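Local coordinates for Iron(III) ABC transporter, periplasmic iron-compound-binding protein (PDB 3TEF) that probably binds ferric catecholate siderophores in the periplasm and hands them to an ABC transporter for iron uptake, at residues Glu108-Trp114 / Ser179-Asp184; Lys137-Val141 / Val267-Glu271. All coordinates share one frame; numbering follows the deposited sequence.

Contact 1: residues Glu108-Trp114 / Ser179-Asp184; sequences EADQGYW and SSVYKD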
# COMPACT_ATOMS: atom_id res chain seq x y z
N GLU A 108 -8.42 0.62 3.89
CA GLU A 108 -9.72 -0.08 3.80
C GLU A 108 -10.40 0.21 2.47
O GLU A 108 -10.61 1.37 2.11
CB GLU A 108 -10.63 0.32 4.95
CG GLU A 108 -10.07 0.04 6.33
CD GLU A 108 -9.78 -1.43 6.53
OE1 GLU A 108 -10.53 -2.26 5.97
OE2 GLU A 108 -8.79 -1.75 7.22
N ALA A 109 -10.73 -0.83 1.73
CA ALA A 109 -11.34 -0.67 0.40
C ALA A 109 -12.72 -0.02 0.46
O ALA A 109 -13.05 0.82 -0.38
CB ALA A 109 -11.41 -2.02 -0.32
N ASP A 110 -13.52 -0.39 1.46
CA ASP A 110 -14.86 0.18 1.54
C ASP A 110 -14.88 1.70 1.73
O ASP A 110 -15.54 2.42 0.97
CB ASP A 110 -15.76 -0.57 2.55
CG ASP A 110 -15.40 -0.30 4.01
OD1 ASP A 110 -14.22 -0.03 4.33
OD2 ASP A 110 -16.32 -0.37 4.86
N GLN A 111 -14.15 2.22 2.71
CA GLN A 111 -14.12 3.67 2.91
C GLN A 111 -13.20 4.37 1.91
O GLN A 111 -13.31 5.58 1.67
CB GLN A 111 -13.77 4.05 4.35
CG GLN A 111 -12.56 3.35 4.91
CD GLN A 111 -12.35 3.66 6.38
OE1 GLN A 111 -12.21 2.75 7.20
NE2 GLN A 111 -12.32 4.94 6.72
N GLY A 112 -12.30 3.61 1.30
CA GLY A 112 -11.41 4.14 0.28
C GLY A 112 -10.00 4.33 0.80
O GLY A 112 -9.78 4.64 1.97
N TYR A 113 -9.03 4.15 -0.10
CA TYR A 113 -7.62 4.23 0.28
C TYR A 113 -7.24 5.52 1.03
O TYR A 113 -6.65 5.46 2.11
CB TYR A 113 -6.72 4.08 -0.95
CG TYR A 113 -5.26 4.23 -0.59
CD1 TYR A 113 -4.54 3.15 -0.09
CD2 TYR A 113 -4.60 5.46 -0.74
CE1 TYR A 113 -3.21 3.28 0.26
CE2 TYR A 113 -3.26 5.60 -0.40
CZ TYR A 113 -2.58 4.50 0.10
OH TYR A 113 -1.27 4.61 0.47
N TRP A 114 -7.56 6.68 0.47
CA TRP A 114 -7.07 7.92 1.06
C TRP A 114 -7.75 8.29 2.39
O TRP A 114 -7.08 8.66 3.35
CB TRP A 114 -7.08 9.08 0.05
CG TRP A 114 -6.58 10.41 0.60
CD1 TRP A 114 -7.20 11.63 0.47
CD2 TRP A 114 -5.38 10.65 1.36
NE1 TRP A 114 -6.47 12.60 1.11
CE2 TRP A 114 -5.34 12.03 1.66
CE3 TRP A 114 -4.34 9.83 1.82
CZ2 TRP A 114 -4.30 12.62 2.39
CZ3 TRP A 114 -3.30 10.41 2.56
CH2 TRP A 114 -3.30 11.79 2.84
N SER A 179 -8.53 0.61 -4.51
CA SER A 179 -9.64 1.56 -4.50
C SER A 179 -9.21 3.00 -4.82
O SER A 179 -9.97 3.76 -5.41
CB SER A 179 -10.36 1.52 -3.14
OG SER A 179 -9.56 2.04 -2.09
N SER A 180 -7.98 3.35 -4.46
CA SER A 180 -7.45 4.70 -4.68
C SER A 180 -7.67 5.19 -6.11
O SER A 180 -8.02 6.35 -6.34
CB SER A 180 -5.96 4.72 -4.38
OG SER A 180 -5.32 3.72 -5.15
N VAL A 181 -7.45 4.30 -7.08
CA VAL A 181 -7.56 4.63 -8.49
C VAL A 181 -8.92 5.25 -8.81
O VAL A 181 -9.01 6.21 -9.58
CB VAL A 181 -7.36 3.39 -9.38
CG1 VAL A 181 -7.61 3.72 -10.84
CG2 VAL A 181 -5.93 2.83 -9.21
N TYR A 182 -9.97 4.69 -8.22
CA TYR A 182 -11.34 5.05 -8.57
C TYR A 182 -11.97 6.03 -7.58
O TYR A 182 -12.60 7.01 -7.98
CB TYR A 182 -12.18 3.77 -8.71
CG TYR A 182 -11.55 2.84 -9.71
CD1 TYR A 182 -11.58 3.15 -11.06
CD2 TYR A 182 -10.85 1.70 -9.31
CE1 TYR A 182 -10.98 2.34 -12.00
CE2 TYR A 182 -10.24 0.88 -10.25
CZ TYR A 182 -10.31 1.21 -11.59
OH TYR A 182 -9.72 0.42 -12.56
N LYS A 183 -11.78 5.76 -6.30
CA LYS A 183 -12.43 6.54 -5.25
C LYS A 183 -11.69 7.83 -4.91
O LYS A 183 -12.31 8.82 -4.49
CB LYS A 183 -12.62 5.69 -3.99
CG LYS A 183 -13.47 4.45 -4.21
CD LYS A 183 -13.94 3.83 -2.90
CE LYS A 183 -14.74 2.56 -3.17
NZ LYS A 183 -15.32 1.99 -1.92
N ASP A 184 -10.38 7.83 -5.08
CA ASP A 184 -9.56 8.98 -4.70
C ASP A 184 -9.00 9.74 -5.87
O ASP A 184 -8.94 10.96 -5.84
CB ASP A 184 -8.43 8.56 -3.77
CG ASP A 184 -8.93 7.86 -2.53
OD1 ASP A 184 -9.92 8.33 -1.94
OD2 ASP A 184 -8.34 6.82 -2.16
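D184 lays its carboxylate across the first turn of the helix that begins at Y113, CG sitting 3.4 Å from W114 CB. From there OD2 takes the backbone N-H of W114, W114 N to D184 OD2 2.7 Å with an angle of 152° at the hydrogen; the N-H reaches the oxygen from above the carboxylate plane. The same oxygen lies 3.4 Å from Y113 CB, at the edge of the tyrosine ring. At the amide one residue earlier, Y113 N, the acceptor is S179 OG, 2.9 Å away, in a more bent bond of 130°. Two neighbouring amides in the first turn of helix 113-128 are thus bonded by side chains of the other segment, and the positive end of the helix dipole would suit the buried acid. G112, at the N-cap, passes S179 OG and the K183 chain with its bare CA. K183, extended beyond CG, runs past G112 to the loop before the helix, where NZ donates to A109 O (3.0 Å) and D110 O (2.9 Å); N175 is a further partner of the ammonium. S180 CB meets Y113 CB at 3.6 Å, while the tyrosine ring leads off toward T270, which its hydroxyl bonds. The short helix 180-184 thus packs against the start of helix 113-128, with W260 of helix 257-262 and M273 of helix 267-279 against S180, F145 of helix 131-154 against D184, and strand 188-189 following it in the chain.

Contact 2: residues Lys137-Val141 / Val267-Glu271; sequences KIEQV and VKATE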
# COMPACT_ATOMS: atom_id res chain seq x y z
N LYS A 137 1.34 17.03 6.92
CA LYS A 137 1.55 16.07 5.84
C LYS A 137 0.23 15.77 5.15
O LYS A 137 0.16 15.72 3.92
CB LYS A 137 2.15 14.77 6.38
CG LYS A 137 2.74 13.93 5.31
CD LYS A 137 3.99 14.63 4.81
CE LYS A 137 4.44 14.09 3.50
NZ LYS A 137 5.62 14.86 3.01
N ILE A 138 -0.81 15.54 5.94
CA ILE A 138 -2.13 15.29 5.38
C ILE A 138 -2.60 16.44 4.48
O ILE A 138 -3.07 16.20 3.36
CB ILE A 138 -3.17 14.97 6.46
CG1 ILE A 138 -2.84 13.61 7.09
CG2 ILE A 138 -4.56 14.99 5.86
CD1 ILE A 138 -3.72 13.24 8.28
N GLU A 139 -2.46 17.67 4.95
CA GLU A 139 -2.90 18.82 4.17
C GLU A 139 -2.19 18.84 2.82
O GLU A 139 -2.81 19.11 1.78
CB GLU A 139 -2.65 20.13 4.92
CG GLU A 139 -2.92 21.38 4.08
CD GLU A 139 -3.13 22.62 4.93
OE1 GLU A 139 -2.77 22.60 6.13
OE2 GLU A 139 -3.65 23.63 4.40
N GLN A 140 -0.89 18.55 2.84
CA GLN A 140 -0.07 18.55 1.64
C GLN A 140 -0.55 17.51 0.63
O GLN A 140 -0.80 17.80 -0.54
CB GLN A 140 1.40 18.29 2.00
CG GLN A 140 2.32 18.17 0.79
CD GLN A 140 3.77 17.86 1.17
OE1 GLN A 140 4.08 17.55 2.32
NE2 GLN A 140 4.65 17.94 0.18
N VAL A 141 -0.70 16.27 1.11
CA VAL A 141 -1.04 15.16 0.23
C VAL A 141 -2.49 15.24 -0.25
O VAL A 141 -2.80 14.93 -1.41
CB VAL A 141 -0.78 13.82 0.94
CG1 VAL A 141 -1.30 12.66 0.10
CG2 VAL A 141 0.71 13.66 1.22
N VAL A 267 3.82 6.67 3.94
CA VAL A 267 3.94 8.08 3.56
C VAL A 267 4.64 8.24 2.20
O VAL A 267 4.08 8.82 1.26
CB VAL A 267 4.62 8.91 4.67
CG1 VAL A 267 4.96 10.32 4.19
CG2 VAL A 267 3.72 8.93 5.92
N LYS A 268 5.85 7.69 2.08
CA LYS A 268 6.58 7.76 0.81
C LYS A 268 5.80 7.02 -0.26
O LYS A 268 5.76 7.44 -1.42
CB LYS A 268 7.97 7.14 0.94
CG LYS A 268 8.83 7.75 2.03
CD LYS A 268 8.98 9.23 1.86
CE LYS A 268 10.01 9.80 2.82
NZ LYS A 268 10.49 11.14 2.38
N ALA A 269 5.15 5.92 0.13
CA ALA A 269 4.37 5.14 -0.82
C ALA A 269 3.25 5.98 -1.42
O ALA A 269 3.04 5.98 -2.63
CB ALA A 269 3.79 3.89 -0.12
N THR A 270 2.55 6.71 -0.56
CA THR A 270 1.41 7.50 -1.00
C THR A 270 1.89 8.65 -1.86
O THR A 270 1.26 8.98 -2.86
CB THR A 270 0.58 8.00 0.19
OG1 THR A 270 0.09 6.87 0.92
CG2 THR A 270 -0.59 8.84 -0.31
N GLU A 271 3.02 9.24 -1.50
CA GLU A 271 3.61 10.27 -2.35
C GLU A 271 3.99 9.75 -3.72
O GLU A 271 3.80 10.44 -4.74
CB GLU A 271 4.79 10.93 -1.63
CG GLU A 271 4.28 11.76 -0.47
CD GLU A 271 5.38 12.32 0.38
OE1 GLU A 271 6.49 11.75 0.39
OE2 GLU A 271 5.14 13.34 1.04
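A bend at chi2 (70°), following a chi1 of -163° that sets CG opposite the backbone N, carries K137 NZ away from its own helix and across to the neighbouring one. E271 starts differently, CG beside its backbone N (chi1 -69°), then extends; the two side chains approach from opposite directions and their charged ends form a salt bridge between K137 NZ and E271 OE2. The hydrogen bond within it is weak and its geometry doubtful, because the modelled position of that oxygen is uncertain, so the pairing of charges says more than its exact length. The ammonium also has a partner on its own helix: Q140 OE1, a turn further on, accepts from K137 NZ at 3.2 Å, with the nitrogen above the amide carbonyl plane. The ammonium therefore lies between an amide of its own helix and an acid of the other.

Beside the polar pair the contact is aliphatic. V267 CG1 touches K137 CE at 3.9 Å, packing against the methylene part of the lysine and leaving its nitrogen to the acid. V141 CG1 meets T270 CG2, also at 3.9 Å, the two side chains crossing at about a right angle; T270 turns its hydroxyl away to Y113 OH and G266 O. The segment axes are 11.7 Å apart and run 15° from parallel, a wide spacing spanned by the diagonal K137-E271 pair and by methyl contacts of V141 with T270. W121 of helix 113-128 touches both V267 and T270, while W114 covers V141. The long helix 131-154 here packs beside the C-terminal helix 267-279, consistent with the helical linker that joins the two lobes in this class of siderophore-binding protein.

Overall arrangement
Contacts 1 and 2 have centres 15 Å apart and meet at helix 113-128, whose first turn belongs to contact 1. Along the chain their segments alternate: 108-114, 137-141, 179-184, then 267-271, and helices 113-128 and 131-154 are consecutive. Y113 and W114 join the two sites. Y113 OH lies 2.7 Å from T270 OG1, a probable hydrogen bond, and the W114 indole packs on V141, its CH2 3.5 Å from V141 CG1. Contact 1 thus ties a loop and helix start to a short helix of the other half of the chain, while contact 2 joins helix 131-154 to helix 267-279, consistent with a two-lobed binding protein built round a helical connection.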